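Local coordinates for protein macrophage receptor MARCO (PDB 2OYA) that serves as a macrophage scavenger receptor whose cysteine-rich domain carries a basic and an acidic cluster that both contribute to ligand recognition, at residues Val69-Arg72 against Ser77-Asp80. Residues are numbered along the deposited sequence; the frame is centred on the assembly and turned at random. Where two conformers were deposited one is given.
Sequences VNCR and SLWD
Asp80, whose carbonyl O lies close to the Arg72 guanidinium, gives its backbone N to Ser77 O at 3.0 Å and so closes the 3-10 turn of 78-80. The start of this turn is held a second time by an ST turn, in which Ser77 OG accepts the N-H of Trp79 (N to OG 3.0 Å, angle at the hydrogen 146°). Both bonds stay within 77-80; what joins this turn to the irregular segment 69-72 is mainly apolar. Leu78 reaches across with one branch of its isopropyl end. With CD1 continuing the chain in extended form (chi2 -178°), CD2 is the methyl turned to 69-72, where it meets Cys71 SG at 3.6 Å and Val69 CG1 at 4.1 Å. The Val69 and Leu78 side chains run nearly perpendicular to each other, and all three residues are buried. At the exposed margin the Arg72 chain bends at chi3 (-74°), bringing NH2 to 3.8 Å from Asp80 O, too long for a hydrogen bond; NH2 and Asp80 OD1 remain 6.4 Å apart, so any attraction between the charges is probably modest. Cys71 is also tied covalently, by its disulfide to Cys81 just after the turn, one of three in this SRCR domain. Its backbone N is hydrogen-bonded to Asp38 OD1 of helix 36-45. Both segments lie in the loop between strands 64-66 and 98-101, which doubles back here against helix 36-45, with Cys71 on Val41 and Leu78 on Phe42, while Val69 and Leu78 both also touch Ile29 of strand 25-29.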
loop_
_atom_site.group_PDB
_atom_site.type_symbol
_atom_site.label_atom_id
_atom_site.label_comp_id
_atom_site.label_asym_id
_atom_site.label_seq_id
_atom_site.Cartn_x
_atom_site.Cartn_y
_atom_site.Cartn_z
ATOM N N VAL A 69 -7.768 4.323 -5.234
ATOM C CA VAL A 69 -6.741 5.253 -4.776
ATOM C C VAL A 69 -6.172 6.006 -5.985
ATOM O O VAL A 69 -5.775 5.388 -6.981
ATOM C CB VAL A 69 -5.619 4.529 -4.006
ATOM C CG1 VAL A 69 -4.588 5.531 -3.465
ATOM C CG2 VAL A 69 -6.214 3.689 -2.853
ATOM N N ASN A 70 -6.151 7.335 -5.885
ATOM C CA ASN A 70 -5.659 8.189 -6.962
ATOM C C ASN A 70 -4.700 9.261 -6.454
ATOM O O ASN A 70 -5.015 10.448 -6.471
ATOM C CB ASN A 70 -6.834 8.814 -7.714
ATOM C CG ASN A 70 -7.421 7.879 -8.743
ATOM O OD1 ASN A 70 -6.880 7.728 -9.841
ATOM N ND2 ASN A 70 -8.540 7.248 -8.404
ATOM N N CYS A 71 -3.528 8.825 -5.999
ATOM C CA CYS A 71 -2.491 9.740 -5.507
ATOM C C CYS A 71 -1.886 10.496 -6.678
ATOM O O CYS A 71 -1.804 9.962 -7.791
ATOM C CB CYS A 71 -1.358 8.974 -4.819
ATOM S SG CYS A 71 -1.862 7.999 -3.366
ATOM N N ARG A 72 -1.439 11.715 -6.396
ATOM C CA ARG A 72 -0.642 12.499 -7.341
ATOM C C ARG A 72 0.752 11.888 -7.463
ATOM O O ARG A 72 1.376 11.970 -8.516
ATOM C CB ARG A 72 -0.529 13.955 -6.883
ATOM C CG ARG A 72 -1.852 14.727 -6.878
ATOM C CD ARG A 72 -1.687 16.099 -6.205
ATOM N NE ARG A 72 -1.577 16.057 -4.740
ATOM C CZ ARG A 72 -2.597 15.866 -3.900
ATOM N NH1 ARG A 72 -3.831 15.663 -4.363
ATOM N NH2 ARG A 72 -2.389 15.864 -2.586
ATOM N N SER A 77 1.719 10.585 2.531
ATOM C CA SER A 77 0.852 9.593 3.119
ATOM C C SER A 77 -0.315 9.263 2.189
ATOM O O SER A 77 -0.828 10.144 1.482
ATOM C CB SER A 77 0.318 10.172 4.438
ATOM O OG SER A 77 -0.738 9.409 4.962
ATOM N N LEU A 78 -0.755 8.001 2.204
ATOM C CA LEU A 78 -2.000 7.621 1.494
ATOM C C LEU A 78 -3.212 8.349 2.047
ATOM O O LEU A 78 -4.236 8.494 1.363
ATOM C CB LEU A 78 -2.268 6.117 1.592
ATOM C CG LEU A 78 -1.442 5.166 0.726
ATOM C CD1 LEU A 78 -1.912 3.723 0.939
ATOM C CD2 LEU A 78 -1.534 5.533 -0.743
ATOM N N TRP A 79 -3.109 8.778 3.302
ATOM C CA TRP A 79 -4.198 9.517 3.928
ATOM C C TRP A 79 -4.421 10.846 3.177
ATOM O O TRP A 79 -5.534 11.366 3.155
ATOM C CB TRP A 79 -3.920 9.733 5.427
ATOM C CG TRP A 79 -4.401 8.598 6.349
ATOM C CD1 TRP A 79 -5.405 8.677 7.282
ATOM C CD2 TRP A 79 -3.863 7.258 6.457
ATOM N NE1 TRP A 79 -5.533 7.466 7.952
ATOM C CE2 TRP A 79 -4.609 6.582 7.456
ATOM C CE3 TRP A 79 -2.840 6.562 5.785
ATOM C CZ2 TRP A 79 -4.362 5.242 7.818
ATOM C CZ3 TRP A 79 -2.597 5.222 6.140
ATOM C CH2 TRP A 79 -3.358 4.584 7.159
ATOM N N ASP A 80 -3.368 11.367 2.542
ATOM C CA ASP A 80 -3.466 12.609 1.749
ATOM C C ASP A 80 -3.946 12.392 0.315
ATOM O O ASP A 80 -4.222 13.359 -0.405
ATOM C CB ASP A 80 -2.127 13.342 1.719
ATOM C CG ASP A 80 -1.758 13.923 3.053
ATOM O OD1 ASP A 80 -2.599 14.612 3.673
ATOM O OD2 ASP A 80 -0.628 13.680 3.492
#